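Local structure of formate dehydrogenase subunit beta (Desulfovibrio gigas, 1H0H) at residues B[8-13]-B[66-70]; B[14-18]-B[38-42]; B[25-30]-B[45-49]; B[70-74]-B[136-140]; B[120-124]-B[210-214]. The protein serves as the electron-transfer subunit of a periplasmic formate dehydrogenase, carrying three [4Fe-4S] clusters for the reversible two-electron oxidation of formate to carbon dioxide. One frame throughout, in Å; residues are numbered along the deposited sequence.

Contact 1 (B[8-13]-B[66-70]); sequences TTRCTA and LFFPD. With SF4 (iron/sulfur cluster), chain L.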
# COMPACT_ATOMS: atom_id res chain seq x y z
N THR B 8 22.73 6.67 -14.46
CA THR B 8 22.39 5.34 -13.93
C THR B 8 22.48 5.27 -12.41
O THR B 8 21.85 4.40 -11.79
CB THR B 8 23.28 4.22 -14.54
OG1 THR B 8 24.64 4.40 -14.11
CG2 THR B 8 23.31 4.30 -16.07
N THR B 9 23.19 6.20 -11.79
CA THR B 9 23.28 6.12 -10.34
C THR B 9 21.94 6.48 -9.67
O THR B 9 21.78 6.26 -8.49
CB THR B 9 24.40 7.01 -9.74
OG1 THR B 9 24.05 8.41 -9.83
CG2 THR B 9 25.70 6.86 -10.52
N ARG B 10 21.02 7.05 -10.44
CA ARG B 10 19.71 7.38 -9.88
C ARG B 10 18.59 6.42 -10.31
O ARG B 10 17.45 6.57 -9.85
CB ARG B 10 19.30 8.81 -10.23
CG ARG B 10 20.27 9.88 -9.76
CD ARG B 10 19.80 11.27 -10.08
NE ARG B 10 18.62 11.65 -9.30
CZ ARG B 10 18.71 12.32 -8.16
NH1 ARG B 10 19.92 12.63 -7.70
NH2 ARG B 10 17.61 12.67 -7.47
N CYS B 11 18.88 5.46 -11.17
CA CYS B 11 17.85 4.54 -11.69
C CYS B 11 17.49 3.46 -10.68
O CYS B 11 18.36 2.80 -10.12
CB CYS B 11 18.35 3.91 -13.01
SG CYS B 11 17.30 2.64 -13.75
N THR B 12 16.21 3.25 -10.45
CA THR B 12 15.78 2.21 -9.54
C THR B 12 15.28 0.99 -10.29
O THR B 12 14.76 0.06 -9.68
CB THR B 12 14.68 2.74 -8.62
OG1 THR B 12 13.68 3.35 -9.44
CG2 THR B 12 15.21 3.84 -7.71
N ALA B 13 15.43 1.01 -11.61
CA ALA B 13 14.94 -0.08 -12.45
C ALA B 13 13.42 -0.28 -12.23
O ALA B 13 12.91 -1.40 -12.24
CB ALA B 13 15.74 -1.37 -12.21
N LEU B 66 23.46 -3.22 -10.75
CA LEU B 66 23.68 -2.13 -11.69
C LEU B 66 22.67 -2.13 -12.80
O LEU B 66 22.44 -3.15 -13.45
CB LEU B 66 25.09 -2.22 -12.31
CG LEU B 66 26.22 -2.28 -11.28
CD1 LEU B 66 27.59 -2.30 -11.96
CD2 LEU B 66 26.11 -1.12 -10.28
N PHE B 67 22.10 -0.96 -13.03
CA PHE B 67 21.04 -0.79 -14.00
C PHE B 67 21.47 0.13 -15.15
O PHE B 67 22.15 1.12 -14.93
CB PHE B 67 19.81 -0.20 -13.30
CG PHE B 67 19.38 -0.96 -12.06
CD1 PHE B 67 19.31 -2.34 -12.06
CD2 PHE B 67 19.05 -0.29 -10.89
CE1 PHE B 67 18.92 -3.04 -10.92
CE2 PHE B 67 18.66 -0.98 -9.75
CZ PHE B 67 18.58 -2.36 -9.77
N PHE B 68 21.00 -0.20 -16.35
CA PHE B 68 21.33 0.53 -17.57
C PHE B 68 20.11 0.55 -18.49
O PHE B 68 19.79 -0.46 -19.14
CB PHE B 68 22.49 -0.21 -18.26
CG PHE B 68 23.26 0.61 -19.24
CD1 PHE B 68 24.29 1.44 -18.82
CD2 PHE B 68 22.99 0.52 -20.59
CE1 PHE B 68 25.03 2.21 -19.75
CE2 PHE B 68 23.71 1.29 -21.51
CZ PHE B 68 24.73 2.13 -21.09
N PRO B 69 19.40 1.66 -18.55
CA PRO B 69 18.19 1.78 -19.39
C PRO B 69 18.59 2.09 -20.84
O PRO B 69 18.57 3.24 -21.28
CB PRO B 69 17.44 2.97 -18.79
CG PRO B 69 18.40 3.70 -17.96
CD PRO B 69 19.68 2.89 -17.80
N ASP B 70 18.91 1.02 -21.56
CA ASP B 70 19.52 1.07 -22.87
C ASP B 70 18.56 1.53 -23.96
O ASP B 70 17.35 1.28 -23.90
CB ASP B 70 20.07 -0.33 -23.15
CG ASP B 70 21.21 -0.31 -24.11
OD1 ASP B 70 21.56 0.77 -24.63
OD2 ASP B 70 21.79 -1.37 -24.42
FE1 SF4 L . 14.02 6.14 -14.65
FE2 SF4 L . 13.76 4.01 -16.40
FE3 SF4 L . 15.49 3.82 -14.26
FE4 SF4 L . 12.69 3.89 -13.82
S1 SF4 L . 13.87 2.28 -14.89
S2 SF4 L . 14.37 5.03 -12.65
S3 SF4 L . 12.09 5.26 -15.58
S4 SF4 L . 15.61 5.31 -16.10
O HOH W 1 22.64 1.69 -11.49

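Contact 2 (B[14-18]-B[38-42]); sequences CRGCQ and HQNPP. With SF4 (iron/sulfur cluster), chain L.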
# COMPACT_ATOMS: atom_id res chain seq x y z
N CYS B 14 12.71 0.84 -12.06
CA CYS B 14 11.25 0.81 -11.89
C CYS B 14 10.58 0.33 -13.19
O CYS B 14 9.42 -0.05 -13.22
CB CYS B 14 10.75 2.21 -11.49
SG CYS B 14 10.61 3.44 -12.78
N ARG B 15 11.36 0.34 -14.28
CA ARG B 15 10.86 -0.04 -15.61
C ARG B 15 9.73 0.84 -16.19
O ARG B 15 9.07 0.51 -17.18
CB ARG B 15 10.68 -1.55 -15.75
CG ARG B 15 12.06 -2.23 -15.90
CD ARG B 15 12.01 -3.65 -16.42
NE ARG B 15 11.67 -4.57 -15.34
CZ ARG B 15 11.97 -5.85 -15.36
NH1 ARG B 15 12.60 -6.36 -16.43
NH2 ARG B 15 11.62 -6.62 -14.32
N GLY B 16 9.51 1.99 -15.57
CA GLY B 16 8.58 2.96 -16.13
C GLY B 16 8.94 3.36 -17.58
O GLY B 16 8.07 3.40 -18.44
N CYS B 17 10.23 3.65 -17.83
CA CYS B 17 10.68 4.04 -19.17
C CYS B 17 10.45 2.93 -20.21
O CYS B 17 10.00 3.20 -21.34
CB CYS B 17 12.19 4.42 -19.15
SG CYS B 17 13.27 3.15 -18.44
N GLN B 18 10.76 1.70 -19.84
CA GLN B 18 10.61 0.56 -20.75
C GLN B 18 9.17 0.44 -21.21
O GLN B 18 8.91 0.36 -22.40
CB GLN B 18 11.10 -0.75 -20.10
CG GLN B 18 11.01 -1.99 -20.95
CD GLN B 18 11.70 -3.19 -20.33
OE1 GLN B 18 12.85 -3.12 -19.88
NE2 GLN B 18 11.00 -4.29 -20.30
N HIS B 38 15.81 -10.86 -13.55
CA HIS B 38 14.64 -9.99 -13.58
C HIS B 38 14.57 -9.20 -14.86
O HIS B 38 13.48 -8.84 -15.29
CB HIS B 38 14.63 -9.08 -12.36
CG HIS B 38 14.27 -9.79 -11.10
ND1 HIS B 38 12.97 -10.12 -10.80
CD2 HIS B 38 15.02 -10.24 -10.06
CE1 HIS B 38 12.93 -10.76 -9.64
NE2 HIS B 38 14.16 -10.85 -9.17
N GLN B 39 15.71 -8.97 -15.51
CA GLN B 39 15.70 -8.24 -16.77
C GLN B 39 14.93 -9.04 -17.84
O GLN B 39 15.04 -10.27 -17.92
CB GLN B 39 17.14 -7.99 -17.23
CG GLN B 39 17.22 -7.49 -18.67
CD GLN B 39 18.67 -7.45 -19.15
OE1 GLN B 39 19.60 -7.32 -18.35
NE2 GLN B 39 18.87 -7.60 -20.46
N ASN B 40 14.10 -8.36 -18.61
CA ASN B 40 13.32 -8.99 -19.69
C ASN B 40 12.61 -7.92 -20.49
O ASN B 40 12.09 -6.96 -19.90
CB ASN B 40 12.33 -10.03 -19.11
CG ASN B 40 12.68 -11.46 -19.51
OD1 ASN B 40 13.14 -11.70 -20.64
ND2 ASN B 40 12.46 -12.41 -18.60
N PRO B 41 12.64 -7.97 -21.83
CA PRO B 41 13.34 -9.00 -22.61
C PRO B 41 14.88 -8.98 -22.43
O PRO B 41 15.45 -8.05 -21.87
CB PRO B 41 12.98 -8.66 -24.06
CG PRO B 41 11.92 -7.61 -24.02
CD PRO B 41 11.98 -6.97 -22.68
N PRO B 42 15.53 -10.02 -22.90
CA PRO B 42 16.98 -10.19 -22.74
C PRO B 42 17.78 -9.16 -23.52
O PRO B 42 18.93 -8.87 -23.17
CB PRO B 42 17.26 -11.56 -23.38
CG PRO B 42 15.98 -12.20 -23.50
CD PRO B 42 14.90 -11.15 -23.58
FE1 SF4 L . 14.02 6.14 -14.65
FE2 SF4 L . 13.76 4.01 -16.40
FE3 SF4 L . 15.49 3.82 -14.26
FE4 SF4 L . 12.69 3.89 -13.82
S1 SF4 L . 13.87 2.28 -14.89
S2 SF4 L . 14.37 5.03 -12.65
S3 SF4 L . 12.09 5.26 -15.58
S4 SF4 L . 15.61 5.31 -16.10

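Contact 3 (B[25-30]-B[45-49]); sequences HGNPAT and NFHTY. With SF4 (iron/sulfur cluster), chain M.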
# COMPACT_ATOMS: atom_id res chain seq x y z
N HIS B 25 4.61 4.40 -28.37
CA HIS B 25 4.76 3.97 -29.76
C HIS B 25 3.80 2.87 -30.20
O HIS B 25 3.78 2.52 -31.38
CB HIS B 25 6.20 3.53 -30.00
CG HIS B 25 7.21 4.59 -29.74
ND1 HIS B 25 7.61 4.95 -28.47
CD2 HIS B 25 7.87 5.41 -30.60
CE1 HIS B 25 8.52 5.91 -28.56
NE2 HIS B 25 8.68 6.21 -29.84
N GLY B 26 3.03 2.30 -29.27
CA GLY B 26 2.20 1.18 -29.62
C GLY B 26 2.96 -0.11 -29.89
O GLY B 26 2.53 -0.94 -30.69
N ASN B 27 4.09 -0.32 -29.20
CA ASN B 27 4.87 -1.51 -29.46
C ASN B 27 4.29 -2.66 -28.66
O ASN B 27 3.94 -2.49 -27.49
CB ASN B 27 6.35 -1.32 -29.10
CG ASN B 27 7.07 -0.30 -29.98
OD1 ASN B 27 6.69 -0.07 -31.12
ND2 ASN B 27 8.14 0.28 -29.45
N PRO B 28 4.16 -3.82 -29.28
CA PRO B 28 3.63 -4.99 -28.58
C PRO B 28 4.65 -5.58 -27.61
O PRO B 28 5.85 -5.30 -27.73
CB PRO B 28 3.39 -6.00 -29.72
CG PRO B 28 4.47 -5.62 -30.72
CD PRO B 28 4.42 -4.09 -30.71
N ALA B 29 4.16 -6.38 -26.67
CA ALA B 29 5.03 -7.17 -25.82
C ALA B 29 5.59 -8.25 -26.73
O ALA B 29 4.98 -8.56 -27.76
CB ALA B 29 4.20 -7.83 -24.69
N THR B 30 6.75 -8.81 -26.37
CA THR B 30 7.36 -9.90 -27.12
C THR B 30 7.56 -11.10 -26.18
O THR B 30 7.55 -10.94 -24.96
CB THR B 30 8.66 -9.48 -27.72
OG1 THR B 30 9.57 -9.09 -26.67
CG2 THR B 30 8.47 -8.23 -28.59
N ASN B 45 14.85 -5.76 -29.38
CA ASN B 45 14.27 -6.43 -30.55
C ASN B 45 13.50 -5.38 -31.36
O ASN B 45 13.44 -4.20 -30.95
CB ASN B 45 13.41 -7.67 -30.18
CG ASN B 45 12.29 -7.34 -29.22
OD1 ASN B 45 11.48 -6.46 -29.49
ND2 ASN B 45 12.21 -8.07 -28.10
N PHE B 46 12.96 -5.78 -32.52
CA PHE B 46 12.22 -4.85 -33.39
C PHE B 46 11.13 -4.07 -32.64
O PHE B 46 10.77 -2.96 -33.04
CB PHE B 46 11.60 -5.61 -34.59
CG PHE B 46 10.90 -4.73 -35.60
CD1 PHE B 46 11.63 -4.02 -36.56
CD2 PHE B 46 9.52 -4.62 -35.59
CE1 PHE B 46 10.98 -3.23 -37.49
CE2 PHE B 46 8.86 -3.82 -36.50
CZ PHE B 46 9.60 -3.11 -37.45
N HIS B 47 10.59 -4.64 -31.56
CA HIS B 47 9.47 -4.00 -30.87
C HIS B 47 9.84 -3.39 -29.54
O HIS B 47 8.95 -2.92 -28.81
CB HIS B 47 8.37 -5.01 -30.60
CG HIS B 47 7.81 -5.63 -31.83
ND1 HIS B 47 7.16 -4.91 -32.80
CD2 HIS B 47 7.79 -6.92 -32.24
CE1 HIS B 47 6.77 -5.73 -33.77
NE2 HIS B 47 7.13 -6.96 -33.44
N THR B 48 11.12 -3.36 -29.22
CA THR B 48 11.58 -2.94 -27.90
C THR B 48 12.77 -2.02 -28.04
O THR B 48 13.89 -2.48 -28.25
CB THR B 48 11.97 -4.20 -27.12
OG1 THR B 48 10.89 -5.16 -27.14
CG2 THR B 48 12.20 -3.87 -25.66
N TYR B 49 12.54 -0.72 -27.90
CA TYR B 49 13.56 0.27 -28.14
C TYR B 49 14.25 0.71 -26.86
O TYR B 49 15.30 1.31 -26.90
CB TYR B 49 12.93 1.52 -28.71
CG TYR B 49 12.01 1.40 -29.89
CD1 TYR B 49 12.04 0.29 -30.76
CD2 TYR B 49 11.12 2.43 -30.17
CE1 TYR B 49 11.21 0.23 -31.85
CE2 TYR B 49 10.30 2.36 -31.26
CZ TYR B 49 10.34 1.26 -32.10
OH TYR B 49 9.49 1.25 -33.18
FE1 SF4 M . 11.26 7.84 -27.03
FE2 SF4 M . 12.79 7.01 -24.90
FE3 SF4 M . 13.65 6.57 -27.50
FE4 SF4 M . 11.53 5.16 -26.47
S1 SF4 M . 13.72 5.17 -25.72
S2 SF4 M . 11.71 6.18 -28.51
S3 SF4 M . 10.53 6.60 -25.12
S4 SF4 M . 13.34 8.64 -26.62
O HOH W 2 9.95 0.13 -26.95
O HOH W 3 6.59 -2.21 -33.02

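Contact 4 (B[70-74]-B[136-140]); sequences DQCRH and KCDMC. With SF4 (iron/sulfur cluster), chain M; SF4 (iron/sulfur cluster), chain N.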
# COMPACT_ATOMS: atom_id res chain seq x y z
N ASP B 70 18.91 1.02 -21.56
CA ASP B 70 19.52 1.07 -22.87
C ASP B 70 18.56 1.53 -23.96
O ASP B 70 17.35 1.28 -23.90
CB ASP B 70 20.07 -0.33 -23.15
CG ASP B 70 21.21 -0.31 -24.11
OD1 ASP B 70 21.56 0.77 -24.63
OD2 ASP B 70 21.79 -1.37 -24.42
N GLN B 71 19.09 2.26 -24.93
CA GLN B 71 18.37 2.74 -26.09
C GLN B 71 19.44 3.25 -27.07
O GLN B 71 20.61 3.41 -26.69
CB GLN B 71 17.43 3.90 -25.72
CG GLN B 71 18.20 5.11 -25.22
CD GLN B 71 17.34 6.35 -24.89
OE1 GLN B 71 17.08 6.63 -23.72
NE2 GLN B 71 16.94 7.09 -25.91
N CYS B 72 19.03 3.53 -28.30
CA CYS B 72 19.92 4.10 -29.31
C CYS B 72 20.64 5.34 -28.75
O CYS B 72 20.03 6.13 -28.03
CB CYS B 72 19.12 4.51 -30.52
SG CYS B 72 20.04 5.49 -31.71
N ARG B 73 21.90 5.54 -29.10
CA ARG B 73 22.66 6.68 -28.58
C ARG B 73 22.49 7.95 -29.40
O ARG B 73 23.00 8.98 -29.03
CB ARG B 73 24.15 6.36 -28.57
CG ARG B 73 24.48 5.07 -27.84
CD ARG B 73 24.18 5.07 -26.32
NE ARG B 73 24.89 3.96 -25.70
CZ ARG B 73 24.44 2.71 -25.68
NH1 ARG B 73 23.26 2.40 -26.25
NH2 ARG B 73 25.17 1.77 -25.10
N HIS B 74 21.81 7.83 -30.53
CA HIS B 74 21.67 8.94 -31.47
C HIS B 74 23.02 9.58 -31.74
O HIS B 74 23.24 10.78 -31.51
CB HIS B 74 20.58 9.90 -31.01
CG HIS B 74 19.23 9.28 -31.09
ND1 HIS B 74 18.47 9.29 -32.24
CD2 HIS B 74 18.53 8.54 -30.19
CE1 HIS B 74 17.35 8.62 -32.04
NE2 HIS B 74 17.36 8.17 -30.79
N LYS B 136 14.12 1.02 -34.00
CA LYS B 136 14.85 1.33 -32.78
C LYS B 136 14.25 2.64 -32.27
O LYS B 136 13.31 3.16 -32.86
CB LYS B 136 16.35 1.53 -33.09
CG LYS B 136 16.61 2.73 -33.98
CD LYS B 136 18.12 3.10 -34.09
CE LYS B 136 18.32 4.51 -34.70
NZ LYS B 136 17.70 5.59 -33.80
N CYS B 137 14.77 3.13 -31.14
CA CYS B 137 14.37 4.41 -30.56
C CYS B 137 14.30 5.51 -31.61
O CYS B 137 15.25 5.70 -32.40
CB CYS B 137 15.42 4.78 -29.51
SG CYS B 137 15.36 6.46 -28.89
N ASP B 138 13.18 6.24 -31.65
CA ASP B 138 13.06 7.36 -32.58
C ASP B 138 13.15 8.71 -31.87
O ASP B 138 12.66 9.73 -32.38
CB ASP B 138 11.78 7.25 -33.42
CG ASP B 138 10.51 7.47 -32.61
OD1 ASP B 138 10.57 7.62 -31.38
OD2 ASP B 138 9.38 7.48 -33.17
N MET B 139 13.77 8.71 -30.70
CA MET B 139 13.90 9.91 -29.87
C MET B 139 12.53 10.54 -29.60
O MET B 139 12.44 11.72 -29.31
CB MET B 139 14.83 10.95 -30.57
CG MET B 139 15.55 11.91 -29.63
SD MET B 139 16.45 13.31 -30.40
CE MET B 139 18.08 12.68 -30.60
N CYS B 140 11.46 9.75 -29.71
CA CYS B 140 10.12 10.31 -29.60
C CYS B 140 10.03 11.59 -30.46
O CYS B 140 9.58 12.66 -29.99
CB CYS B 140 9.80 10.62 -28.12
SG CYS B 140 9.41 9.18 -27.13
FE1 SF4 M . 11.26 7.84 -27.03
FE2 SF4 M . 12.79 7.01 -24.90
FE3 SF4 M . 13.65 6.57 -27.50
FE4 SF4 M . 11.53 5.16 -26.47
S1 SF4 M . 13.72 5.17 -25.72
S2 SF4 M . 11.71 6.18 -28.51
S3 SF4 M . 10.53 6.60 -25.12
S4 SF4 M . 13.34 8.64 -26.62
FE1 SF4 N . 23.70 2.45 -33.32
FE2 SF4 N . 21.74 4.30 -32.70
FE3 SF4 N . 24.46 5.10 -33.16
FE4 SF4 N . 22.92 4.17 -35.26
S1 SF4 N . 22.58 6.17 -34.04
S2 SF4 N . 24.99 3.56 -34.85
S3 SF4 N . 21.59 2.55 -34.17
S4 SF4 N . 23.60 3.77 -31.38
O HOH W 4 16.69 1.78 -29.45

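Contact 5 (B[120-124]-B[210-214]); sequences CPYDV and EYAVA. With SF4 (iron/sulfur cluster), chain N.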
# COMPACT_ATOMS: atom_id res chain seq x y z
N CYS B 120 26.67 -0.56 -36.03
CA CYS B 120 26.36 0.04 -34.72
C CYS B 120 27.29 -0.48 -33.62
O CYS B 120 27.25 -1.64 -33.24
CB CYS B 120 24.93 -0.22 -34.32
SG CYS B 120 24.57 0.47 -32.69
N PRO B 121 28.10 0.41 -33.07
CA PRO B 121 29.05 0.03 -32.02
C PRO B 121 28.33 -0.42 -30.77
O PRO B 121 28.90 -1.12 -29.94
CB PRO B 121 29.78 1.35 -31.73
CG PRO B 121 29.51 2.22 -32.91
CD PRO B 121 28.15 1.84 -33.39
N TYR B 122 27.06 -0.05 -30.66
CA TYR B 122 26.29 -0.33 -29.47
C TYR B 122 25.30 -1.48 -29.63
O TYR B 122 24.54 -1.78 -28.71
CB TYR B 122 25.57 0.96 -29.03
CG TYR B 122 26.54 2.10 -28.90
CD1 TYR B 122 27.38 2.18 -27.79
CD2 TYR B 122 26.69 3.04 -29.91
CE1 TYR B 122 28.28 3.18 -27.67
CE2 TYR B 122 27.62 4.05 -29.81
CZ TYR B 122 28.40 4.11 -28.68
OH TYR B 122 29.33 5.09 -28.52
N ASP B 123 25.30 -2.08 -30.81
CA ASP B 123 24.45 -3.22 -31.13
C ASP B 123 22.98 -2.94 -30.86
O ASP B 123 22.30 -3.74 -30.23
CB ASP B 123 24.92 -4.47 -30.37
CG ASP B 123 24.21 -5.70 -30.84
OD1 ASP B 123 23.89 -5.76 -32.05
OD2 ASP B 123 23.91 -6.64 -30.08
N VAL B 124 22.51 -1.79 -31.32
CA VAL B 124 21.15 -1.34 -31.07
C VAL B 124 20.03 -1.72 -32.07
O VAL B 124 18.99 -2.21 -31.62
CB VAL B 124 21.13 0.18 -30.76
CG1 VAL B 124 19.70 0.73 -30.72
CG2 VAL B 124 21.85 0.46 -29.44
N GLU B 210 27.76 -5.01 -21.91
CA GLU B 210 28.96 -5.29 -22.72
C GLU B 210 29.18 -4.26 -23.81
O GLU B 210 30.30 -4.05 -24.27
CB GLU B 210 28.88 -6.69 -23.34
CG GLU B 210 27.67 -6.95 -24.24
CD GLU B 210 27.61 -8.40 -24.74
OE1 GLU B 210 28.68 -9.04 -24.91
OE2 GLU B 210 26.49 -8.91 -24.97
N TYR B 211 28.10 -3.59 -24.19
CA TYR B 211 28.17 -2.60 -25.25
C TYR B 211 27.84 -1.21 -24.75
O TYR B 211 27.46 -0.35 -25.53
CB TYR B 211 27.23 -2.98 -26.38
CG TYR B 211 27.50 -4.34 -26.99
CD1 TYR B 211 28.74 -4.66 -27.52
CD2 TYR B 211 26.50 -5.30 -27.04
CE1 TYR B 211 28.98 -5.91 -28.09
CE2 TYR B 211 26.72 -6.53 -27.61
CZ TYR B 211 27.95 -6.84 -28.12
OH TYR B 211 28.16 -8.09 -28.69
N ALA B 212 28.04 -0.99 -23.47
CA ALA B 212 27.88 0.33 -22.86
C ALA B 212 28.72 1.40 -23.56
O ALA B 212 28.22 2.50 -23.78
CB ALA B 212 28.20 0.28 -21.40
N VAL B 213 30.00 1.12 -23.85
CA VAL B 213 30.82 2.07 -24.62
C VAL B 213 31.30 1.41 -25.90
O VAL B 213 31.32 0.19 -26.00
CB VAL B 213 32.03 2.62 -23.86
CG1 VAL B 213 31.60 3.37 -22.62
CG2 VAL B 213 33.01 1.52 -23.52
N ALA B 214 31.68 2.22 -26.88
CA ALA B 214 32.10 1.68 -28.16
C ALA B 214 33.44 0.95 -28.02
O ALA B 214 33.68 -0.06 -28.71
CB ALA B 214 32.20 2.77 -29.20
OXT ALA B 214 34.29 1.35 -27.22
FE1 SF4 N . 23.70 2.45 -33.32
FE2 SF4 N . 21.74 4.30 -32.70
FE3 SF4 N . 24.46 5.10 -33.16
FE4 SF4 N . 22.92 4.17 -35.26
S1 SF4 N . 22.58 6.17 -34.04
S2 SF4 N . 24.99 3.56 -34.85
S3 SF4 N . 21.59 2.55 -34.17
S4 SF4 N . 23.60 3.77 -31.38
O HOH W 5 30.71 -1.83 -27.81

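Contact 1 (B[8-13]-B[66-70])
The loop that opens the first ferredoxin-type cluster motif, just after strand 2-7, packs here against the end of strand 62-70. Phe67 is the centre of the contact, and the Ala13 methyl sits over the middle of its phenyl ring, with CB 3.5 Å from the centroid of Phe67 and almost on the ring normal. At the rim of the same ring, close to its plane, the carbonyl O of Cys11 approaches Phe67 CD2 at 3.3 Å. The ring is thus covered on one face and met at its edge by two residues of the loop, Ala13 and Cys11. Phe67 reaches this place with CG anti to its own carbonyl carbon (chi1 -52°).

Cys11 SG, 2.2 Å from FE3 and bound to it, lies obliquely to the Phe67 ring and 3.8 Å from Phe67 CB. A weak bond from Ala13 N also reaches this sulfur.

Thr8 rests its CB and CG2 against the strand near Phe67 O, while its hydroxyl bonds to Leu200 O on strand 197-201. No direct hydrogen bond joins the segments; one water bridges them, donating to Thr8 O and accepting from Phe67 N. On the strand, Pro69 CG touches the cluster sulfide S4 at 3.7 Å and adds to the wall of the pocket, while Cys11 is the first ligand in the CxxCxxC run of a ferredoxin-type [4Fe-4S] site.

Contact 2 (B[14-18]-B[38-42])
Two side-chain hydrogen-bond donors, Arg15 and Gln18, reach across to backbone carbonyls of the 38-42 loop and carry this contact. Arg15 NH1 gives a bond of 2.9 Å to His38 O, and its NH2 adds a weak one to the same oxygen, so that one carbonyl lies between the two terminal nitrogens. The bond from NH1 is tilted 30° from the carbonyl plane. Gln18 makes the straighter bond: its NE2 lies 2.9 Å from Asn40 O, in the carbonyl plane and on a lone pair, with an N-H...O angle of 156°. Its side chain runs out fully extended, CG anti to the backbone N (chi1 -180°), which carries the amide to the loop; the other end of that amide, OE1, accepts from Val52 N.

Packing is slight by comparison. The Pro41 ring, following a cis peptide bond, brings CD to 3.7 Å from Gln18 NE2.

Charge pairing extends beyond the chain: Arg15 NE and NH2 each take part in a salt bridge, and both His38 ring nitrogens in hydrogen bonding, with acidic side-chain groups of the other protein chain.

Metal binding occupies the other side of the 14-18 segment. Cys14 SG binds FE4 at 2.4 Å and Cys17 SG binds FE2 at 2.3 Å, while Gly16 N donates to Cys14 SG. Arg15 is the N-cap residue between them, in the CxxCxxC run of a ferredoxin-type [4Fe-4S] motif.

Contact 3 (B[25-30]-B[45-49])
Asn27 stands its amide nearly upright on the ring of Tyr49, ND2 3.5 Å above the centre of one face and the two planes 74° apart. Its CG is anti to the carbonyl carbon (chi1 -67°), which turns the amide toward that ring. The same ND2 donates to a water that also accepts from Tyr49 N, and Asn27 OD1 accepts from a second water, itself hydrogen-bonded to His47 ND1. Tyr49 in turn directs its edge at the face of His25, an edge-to-face pair with centroids 5.4 Å apart.

Farther along, Pro28 CG lies over one face of the His47 imidazole, 3.6 Å from the centroid, in a CH-pi contact. Asn45 ND2 donates to Thr30 OG1 at 3.2 Å, the sole direct hydrogen bond between the segments. Asn45 OD1 faces its own loop, taking His47 N on a lone pair as an Asx turn and also the Thr48 hydroxyl. His25 CE1 comes 3.2 Å from the cluster sulfide S2; His25, backed by Tyr49, lines a [4Fe-4S] cluster pocket.

Contact 4 (B[70-74]-B[136-140])
SG is anti to the backbone N in both Cys72 (chi1 169°) and Cys137 (chi1 167°), and these torsions direct the two sulfurs to separate clusters: Cys137 SG to FE3 of one, Cys72 SG to FE2 of the other. Behind the sulfurs, Cys72 CB and Cys137 CB lie 3.8 Å apart.

The His74 ring lies between the two sulfurs, one at its edge and one over its face. Its NE2 donates to Cys137 SG at 3.2 Å, nearly straight (164°) and within the ring plane. Met139 CE covers one face of the imidazole, and Cys72 SG lies over the centre of the opposite face, 3.7 Å above the plane. ND1 bonds to Val101 N, so both ring nitrogens are engaged and the ring's rotation is fixed.

Lys136 bends at its last torsion to bring NZ to 3.1 Å from Cys72 SG; the ammonium group bonds to Cys137 O and to Val101 O, and its positive charge probably offsets some of the negative charge on the thiolate and cluster. Gln71 NE2 approaches Cys137 SG at 3.4 Å, while its OE1 is hydrogen-bonded to Lys50 NZ. A water accepts from both Cys72 N and Cys137 N. Adjacent cysteine loops thus each give ligands to a different cluster, as in a 4Fe-4S dicluster domain.

Contact 5 (B[120-124]-B[210-214])
Tyr122 belongs to the Cys-Pro turn of a ferredoxin-type [4Fe-4S] site, a type I beta turn from Cys120 to Asp123, and it carries most of the packing against the C-terminal tail. Its CG is anti to the carbonyl carbon (chi1 -53°), which lays the ring between cluster and tail: CD2 lies 3.5 Å from the cluster sulfide S4, while CD1 meets Tyr211 O edge-on at 3.4 Å. Farther out, CE1 approaches Ala214 N at 3.6 Å. The phenol OH is bonded to Asp191 OD2, an atom that also accepts from Ala214 N, so one carboxylate oxygen ties ring and chain end together.

Asp123 extends the other way, with CG anti to the backbone N (chi1 -171°). Its CB stands over a face of the Tyr211 ring, 4.1 Å from the centroid, and its carboxylate, turned 77° to that ring, forms a salt bridge with Arg126.

Pro121 rests its CB on the Ala214 methyl at 3.8 Å. Within the turn, Cys120 SG binds FE1 and accepts a bond from Val124 N, and a weak one from Tyr122 N. No direct hydrogen bond crosses between the segments, but a single water donates to both Pro121 O, at 2.9 Å, and Val213 O, at 2.8 Å.

How the contacts relate
From the N terminus, contact 1 opens after strand 2-7 and closes on strand 62-70, enclosing contacts 2 and 3. These two cross: 14-18 and 25-30 come from helix 16-25 and its exit, and 38-42 and 45-49 follow in the same order, with Pro41 packing on Thr30. Contact 4 starts at Asp70, where contact 1 ends, and reaches forward to 136-140; contact 5 crosses it, joining 120-124 to the C terminus. Contacts 1 and 2 share one cluster, 3 and 4 a second, 4 and 5 a third. His25 NE2 probably bonds to Asp138 OD1 between contacts 3 and 4, and Arg73 packs on Tyr122 between 4 and 5.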